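Local structure of TIGR00266 family protein (Pseudomonas aeruginosa, 1YOX) at residues Leu8-Leu13 with Gln18-Glu23; Ile22-Asp25 with Thr29-Ala32; Thr78-Glu83 with Gln88-Ala93. The protein is of unknown function but belongs to the AIM24 family, named for mitochondrial biogenesis, within the cupin clan. One frame throughout, in Å; residues are numbered along the deposited sequence.

Interaction 1 lies at the sheet margin and is partly exposed, whereas interactions 2 and 3 are buried. In interaction 1, two neighbouring strands of one sheet are joined by backbone hydrogen bonds, with a salt bridge on one face. Interactions 2 and 3 instead span the gap between two sheets, where neither segment pair is joined by a hydrogen bond and contact is made chiefly by aliphatic and aromatic side chains. Strand 19-24 serves both interaction 1 and interaction 2, which share Ile-22. Interactions 2 and 3 are placed alike: strands 19-24 and 88-92 are neighbours in one sheet, and 29-32 and 78-82 are neighbours in the other.

Interaction 1: Leu8-Leu13 with Gln18-Glu23; sequences LDYRIL and QTVEIE
Arg-11 and Glu-21 face each other as a hydrogen-bonded antiparallel pair, and their long side chains run side by side from the same face of the sheet. Arg-11 CB leaves the strand on that face, and the rarer first torsion sets CG between the backbone N and carbonyl carbon (chi1 46°), from where the chain extends along Glu-21. CG passes Glu-21 OE2 at 4.0 Å and CD passes the same oxygen at 3.9 Å. NE then donates a nearly straight bond to Glu-21 OE2 (2.9 Å, 162° at the hydrogen), with the oxygen in the plane of the guanidinium. At the tip NH2 reaches Glu-21 OE1, also at 2.9 Å, through a more bent bond. This two-nitrogen salt bridge is therefore side-on, yet not coplanar: the planes of the two groups stand 71° apart, and both nitrogens approach from above the carboxylate. OE1 also bonds Tyr-39 OH and forms a salt bridge with Arg-168 of a neighbouring subunit, so the intrachain pair sits at a subunit interface, where the two arginines would probably hold Glu-21 ionised.

The segments form a beta hairpin whose first strand lies at the margin of its sheet within this chain. Arg-11 N donates to Glu-21 O at 3.0 Å, one of a ladder of backbone bonds reaching Leu-13 and Thr-19. On the other face Tyr-10 CB rests against Val-20 CG2 and Ile-22 CD1, each at 4.1 Å, while its ring meets Phe-158 edge-to-face. Val-20 and Ile-22 are buried against Cys-121 of the facing sheet, whereas Tyr-10 and Ile-12 stay partly exposed. Near the turn the extended Gln-18 side chain passes Ile-12, whose CG2 lies 3.6 Å from Gln-18 OE1; that oxygen accepts a hydrogen bond from Val-100 N.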
# COMPACT_ATOMS: atom_id res chain seq x y z
N LEU C 8 -25.49 13.08 3.87
CA LEU C 8 -24.44 12.48 4.72
C LEU C 8 -23.28 13.40 5.06
O LEU C 8 -22.69 14.00 4.18
CB LEU C 8 -23.89 11.19 4.09
CG LEU C 8 -24.81 9.96 4.07
CD1 LEU C 8 -24.05 8.75 3.54
CD2 LEU C 8 -25.47 9.66 5.43
N ASP C 9 -22.96 13.48 6.35
CA ASP C 9 -21.69 14.03 6.78
C ASP C 9 -20.63 12.93 6.89
O ASP C 9 -20.94 11.77 7.10
CB ASP C 9 -21.81 14.80 8.10
CG ASP C 9 -22.72 16.03 7.98
OD1 ASP C 9 -22.22 17.12 7.65
OD2 ASP C 9 -23.95 15.88 8.18
N TYR C 10 -19.38 13.34 6.75
CA TYR C 10 -18.29 12.41 6.73
C TYR C 10 -17.02 13.18 6.99
O TYR C 10 -17.00 14.40 6.92
CB TYR C 10 -18.20 11.72 5.35
CG TYR C 10 -17.84 12.68 4.27
CD1 TYR C 10 -16.50 12.92 3.94
CD2 TYR C 10 -18.83 13.39 3.58
CE1 TYR C 10 -16.17 13.83 2.96
CE2 TYR C 10 -18.49 14.30 2.57
CZ TYR C 10 -17.17 14.51 2.28
OH TYR C 10 -16.83 15.39 1.30
N ARG C 11 -15.96 12.44 7.32
CA ARG C 11 -14.61 12.95 7.26
C ARG C 11 -13.74 11.83 6.68
O ARG C 11 -13.95 10.66 6.96
CB ARG C 11 -14.11 13.40 8.63
CG ARG C 11 -14.39 12.40 9.74
CD ARG C 11 -13.98 12.92 11.11
NE ARG C 11 -13.96 11.84 12.10
CZ ARG C 11 -12.90 11.50 12.83
NH1 ARG C 11 -11.74 12.15 12.71
NH2 ARG C 11 -13.01 10.50 13.69
N ILE C 12 -12.80 12.21 5.83
CA ILE C 12 -11.87 11.29 5.22
C ILE C 12 -10.61 11.33 6.07
O ILE C 12 -10.00 12.39 6.23
CB ILE C 12 -11.57 11.70 3.75
CG1 ILE C 12 -12.76 11.32 2.85
CG2 ILE C 12 -10.27 11.04 3.23
CD1 ILE C 12 -12.82 12.12 1.52
N LEU C 13 -10.21 10.17 6.58
CA LEU C 13 -9.04 10.08 7.44
C LEU C 13 -7.79 9.59 6.71
O LEU C 13 -7.89 8.81 5.75
CB LEU C 13 -9.36 9.17 8.61
CG LEU C 13 -10.63 9.53 9.38
CD1 LEU C 13 -10.92 8.42 10.36
CD2 LEU C 13 -10.41 10.86 10.09
N GLN C 18 -6.30 6.01 2.70
CA GLN C 18 -7.47 6.69 3.25
C GLN C 18 -8.65 5.78 3.60
O GLN C 18 -8.89 4.73 2.96
CB GLN C 18 -7.89 7.85 2.33
CG GLN C 18 -6.80 8.93 2.27
CD GLN C 18 -7.15 10.17 1.44
OE1 GLN C 18 -8.02 10.14 0.55
NE2 GLN C 18 -6.46 11.25 1.72
N THR C 19 -9.38 6.23 4.62
CA THR C 19 -10.65 5.65 5.01
C THR C 19 -11.75 6.73 5.24
O THR C 19 -11.46 7.85 5.61
CB THR C 19 -10.46 4.80 6.26
OG1 THR C 19 -11.73 4.46 6.81
CG2 THR C 19 -9.69 5.53 7.28
N VAL C 20 -12.99 6.37 4.99
CA VAL C 20 -14.09 7.30 5.11
C VAL C 20 -14.96 6.98 6.31
O VAL C 20 -15.57 5.92 6.41
CB VAL C 20 -14.92 7.43 3.78
CG1 VAL C 20 -15.66 6.15 3.47
CG2 VAL C 20 -15.89 8.61 3.90
N GLU C 21 -15.02 7.93 7.23
CA GLU C 21 -15.85 7.77 8.40
C GLU C 21 -17.12 8.57 8.14
O GLU C 21 -17.09 9.80 8.04
CB GLU C 21 -15.15 8.24 9.68
CG GLU C 21 -15.93 7.87 10.94
CD GLU C 21 -15.58 8.73 12.13
OE1 GLU C 21 -14.76 8.29 12.96
OE2 GLU C 21 -16.11 9.86 12.23
N ILE C 22 -18.21 7.84 7.99
CA ILE C 22 -19.53 8.38 7.71
C ILE C 22 -20.24 8.64 9.02
O ILE C 22 -20.34 7.76 9.87
CB ILE C 22 -20.37 7.37 6.90
CG1 ILE C 22 -19.63 6.90 5.61
CG2 ILE C 22 -21.79 7.95 6.62
CD1 ILE C 22 -19.47 7.96 4.51
N GLU C 23 -20.74 9.87 9.17
CA GLU C 23 -21.52 10.27 10.33
C GLU C 23 -23.01 10.14 10.00
O GLU C 23 -23.51 10.81 9.10
CB GLU C 23 -21.17 11.71 10.71
CG GLU C 23 -21.92 12.22 11.94
CD GLU C 23 -21.35 13.52 12.42
OE1 GLU C 23 -20.28 13.49 13.07
OE2 GLU C 23 -21.98 14.58 12.15
O HOH W 1 -25.32 12.66 8.54

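Interaction 2: Ile22-Asp25 with Thr29-Ala32; sequences IELD and TVIA
Val-30 points between Ile-22 and Leu-24, two residues whose side chains project from the same face of strand 19-24. Its CB lies 4.2 Å from Ile-22 CG2, the branch methyl that Ile-22 carries opposite its backbone N. Its CG1 meets Leu-24 CD1, again at 4.2 Å. The two approaches differ: Ile-22 comes at Val-30 on a slant, while Leu-24 crosses it at about a right angle. Leu-24 departs from the usual staggered torsions (chi1 -95°). Leu-24 CD1 also lies 4.4 Å from Thr-29 C.

The next shell fixes the two strands separately. Ile-22 and Leu-24 are hydrogen-bonded through their backbones to Val-90 and Gln-88, whereas Val-30 pairs with Phe-80 in the facing sheet. Thr-29 directs its CB away from Leu-24, and its OG1 bonds that of Thr-81. Leu-8, Cys-121 and Phe-92 pack on Val-30 as well, enclosing it in apolar surface. Successive strands of the chain thus leave one sheet and enter the other, their axes 8.0 Å apart, as layers of a beta sandwich do.

The backbone bonds of Ile-22, Leu-24 and Val-30 named above run within their own sheets. With no hydrogen bond between these segments, the contact itself rests on van der Waals packing and probably on the burial of hydrocarbon.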
# COMPACT_ATOMS: atom_id res chain seq x y z
N ILE C 22 -18.21 7.84 7.99
CA ILE C 22 -19.53 8.38 7.71
C ILE C 22 -20.24 8.64 9.02
O ILE C 22 -20.34 7.76 9.87
CB ILE C 22 -20.37 7.37 6.90
CG1 ILE C 22 -19.63 6.90 5.61
CG2 ILE C 22 -21.79 7.95 6.62
CD1 ILE C 22 -19.47 7.96 4.51
N GLU C 23 -20.74 9.87 9.17
CA GLU C 23 -21.52 10.27 10.33
C GLU C 23 -23.01 10.14 10.00
O GLU C 23 -23.51 10.81 9.10
CB GLU C 23 -21.17 11.71 10.71
CG GLU C 23 -21.92 12.22 11.94
CD GLU C 23 -21.35 13.52 12.42
OE1 GLU C 23 -20.28 13.49 13.07
OE2 GLU C 23 -21.98 14.58 12.15
N LEU C 24 -23.69 9.26 10.72
CA LEU C 24 -25.11 8.98 10.51
C LEU C 24 -25.98 9.66 11.58
O LEU C 24 -25.80 9.39 12.77
CB LEU C 24 -25.34 7.45 10.58
CG LEU C 24 -25.39 6.53 9.34
CD1 LEU C 24 -24.71 7.09 8.12
CD2 LEU C 24 -24.93 5.12 9.63
N ASP C 25 -26.90 10.55 11.17
CA ASP C 25 -27.98 11.01 12.08
C ASP C 25 -29.03 9.92 12.30
O ASP C 25 -29.09 8.94 11.53
CB ASP C 25 -28.58 12.32 11.59
CG ASP C 25 -27.54 13.43 11.46
OD1 ASP C 25 -26.65 13.52 12.35
OD2 ASP C 25 -27.57 14.17 10.46
N THR C 29 -28.91 6.37 6.55
CA THR C 29 -28.34 5.11 6.05
C THR C 29 -27.24 5.31 5.02
O THR C 29 -27.30 6.22 4.21
CB THR C 29 -29.44 4.17 5.50
OG1 THR C 29 -30.36 3.90 6.55
CG2 THR C 29 -28.86 2.82 4.99
N VAL C 30 -26.23 4.45 5.10
CA VAL C 30 -25.18 4.37 4.09
C VAL C 30 -25.10 2.93 3.54
O VAL C 30 -25.32 1.94 4.28
CB VAL C 30 -23.83 4.89 4.63
CG1 VAL C 30 -23.27 3.98 5.75
CG2 VAL C 30 -22.83 5.10 3.52
N ILE C 31 -24.83 2.82 2.24
CA ILE C 31 -24.72 1.52 1.60
C ILE C 31 -23.27 1.25 1.18
O ILE C 31 -22.57 2.14 0.71
CB ILE C 31 -25.77 1.30 0.47
CG1 ILE C 31 -25.53 2.21 -0.73
CG2 ILE C 31 -27.19 1.54 1.01
CD1 ILE C 31 -26.48 1.88 -1.93
N ALA C 32 -22.82 0.03 1.42
CA ALA C 32 -21.45 -0.34 1.18
C ALA C 32 -21.37 -1.85 1.01
O ALA C 32 -22.25 -2.57 1.48
CB ALA C 32 -20.60 0.07 2.37

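Interaction 3: Thr78-Glu83 with Gln88-Ala93; sequences THFTNE and QHVAFA
Gln-88 OE1 accepts a hydrogen bond from Thr-41 OG1 and a weak one from Asp-43 N, both beyond the two segments. The bend at its second torsion (chi2 -70°) carries this amide away from strand 78-82, and it is the aliphatic part that meets Asn-82: Gln-88 CG lies 3.5 Å from Asn-82 CG. The side chains cross at about a right angle, their amide planes steeply inclined.

Deeper in, Phe-80 and Phe-92 make a T-shaped stack. The edge of Phe-92 is directed at one face of Phe-80, with Phe-92 CE2 3.7 Å from Phe-80 CE1 and displaced toward the rim of that ring. The centroids are 5.3 Å apart and the planes at 71°. Val-90 CG1 touches the same ring, 4.0 Å from Phe-80 CD2, while Val-30 touches both phenylalanines and Phe-46 packs on Phe-80.

Strand 78-82 bonds to 29-32 and 44-48, and strand 88-92 to 19-24 and 37-40. The two facing antiparallel sheets pack here as a beta sandwich, consistent with the double-stranded beta-helix (jelly roll) of the cupin clan.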
# COMPACT_ATOMS: atom_id res chain seq x y z
N THR C 78 -24.58 -3.89 1.48
CA THR C 78 -25.08 -3.86 2.86
C THR C 78 -25.50 -2.45 3.27
O THR C 78 -24.85 -1.47 2.91
CB THR C 78 -24.10 -4.43 3.86
OG1 THR C 78 -22.87 -3.69 3.80
CG2 THR C 78 -23.84 -5.92 3.59
N HIS C 79 -26.61 -2.37 3.99
CA HIS C 79 -27.14 -1.10 4.49
C HIS C 79 -26.75 -0.93 5.95
O HIS C 79 -26.98 -1.81 6.78
CB HIS C 79 -28.67 -1.07 4.36
CG HIS C 79 -29.16 -0.92 2.95
ND1 HIS C 79 -28.62 -1.62 1.89
CD2 HIS C 79 -30.16 -0.17 2.44
CE1 HIS C 79 -29.26 -1.30 0.78
NE2 HIS C 79 -30.20 -0.42 1.08
N PHE C 80 -26.13 0.20 6.26
CA PHE C 80 -25.81 0.55 7.65
C PHE C 80 -26.73 1.69 8.10
O PHE C 80 -26.68 2.78 7.55
CB PHE C 80 -24.32 0.93 7.79
CG PHE C 80 -23.39 -0.21 7.48
CD1 PHE C 80 -23.09 -0.56 6.15
CD2 PHE C 80 -22.82 -0.96 8.50
CE1 PHE C 80 -22.24 -1.64 5.86
CE2 PHE C 80 -21.94 -2.04 8.21
CZ PHE C 80 -21.66 -2.36 6.90
N THR C 81 -27.58 1.43 9.08
CA THR C 81 -28.50 2.45 9.59
C THR C 81 -28.23 2.80 11.05
O THR C 81 -27.88 1.93 11.87
CB THR C 81 -29.97 2.05 9.39
OG1 THR C 81 -30.15 1.68 8.02
CG2 THR C 81 -30.92 3.23 9.67
N ASN C 82 -28.38 4.10 11.34
CA ASN C 82 -28.42 4.62 12.72
C ASN C 82 -29.80 4.38 13.39
O ASN C 82 -30.80 5.05 13.06
CB ASN C 82 -28.08 6.10 12.71
CG ASN C 82 -27.98 6.71 14.12
OD1 ASN C 82 -27.55 7.86 14.27
ND2 ASN C 82 -28.37 5.97 15.13
N GLU C 83 -29.83 3.42 14.31
CA GLU C 83 -31.04 3.03 15.03
C GLU C 83 -31.11 3.64 16.42
O GLU C 83 -31.92 3.21 17.26
CB GLU C 83 -31.10 1.51 15.18
CG GLU C 83 -30.88 0.74 13.90
CD GLU C 83 -32.19 0.30 13.28
OE1 GLU C 83 -32.64 -0.81 13.64
OE2 GLU C 83 -32.77 1.07 12.48
N GLN C 88 -24.24 8.71 15.08
CA GLN C 88 -23.43 7.51 15.09
C GLN C 88 -22.47 7.49 13.90
O GLN C 88 -22.59 8.28 12.95
CB GLN C 88 -24.32 6.26 15.07
CG GLN C 88 -25.29 6.11 16.22
CD GLN C 88 -24.62 5.80 17.54
OE1 GLN C 88 -23.65 5.05 17.59
NE2 GLN C 88 -25.13 6.39 18.63
N HIS C 89 -21.51 6.57 13.94
CA HIS C 89 -20.46 6.55 12.95
C HIS C 89 -20.16 5.14 12.47
O HIS C 89 -20.26 4.17 13.25
CB HIS C 89 -19.20 7.20 13.52
CG HIS C 89 -19.41 8.59 14.04
ND1 HIS C 89 -19.15 9.71 13.28
CD2 HIS C 89 -19.83 9.03 15.25
CE1 HIS C 89 -19.43 10.79 14.00
NE2 HIS C 89 -19.84 10.40 15.19
N VAL C 90 -19.80 5.04 11.18
CA VAL C 90 -19.28 3.82 10.56
C VAL C 90 -18.18 4.22 9.58
O VAL C 90 -18.40 5.10 8.77
CB VAL C 90 -20.34 3.09 9.69
CG1 VAL C 90 -19.94 1.64 9.46
CG2 VAL C 90 -21.72 3.19 10.25
N ALA C 91 -17.03 3.55 9.63
CA ALA C 91 -15.94 3.82 8.70
C ALA C 91 -15.73 2.68 7.64
O ALA C 91 -15.98 1.49 7.93
CB ALA C 91 -14.63 4.12 9.45
N PHE C 92 -15.28 3.08 6.45
CA PHE C 92 -15.08 2.18 5.31
C PHE C 92 -13.74 2.46 4.67
O PHE C 92 -13.32 3.61 4.66
CB PHE C 92 -16.19 2.36 4.25
CG PHE C 92 -17.57 2.15 4.79
CD1 PHE C 92 -18.39 3.25 5.08
CD2 PHE C 92 -18.04 0.86 5.04
CE1 PHE C 92 -19.64 3.08 5.59
CE2 PHE C 92 -19.30 0.66 5.56
CZ PHE C 92 -20.12 1.76 5.83
N ALA C 93 -13.07 1.40 4.19
CA ALA C 93 -11.83 1.49 3.39
C ALA C 93 -11.77 0.34 2.37
O ALA C 93 -12.28 -0.77 2.62
CB ALA C 93 -10.62 1.46 4.26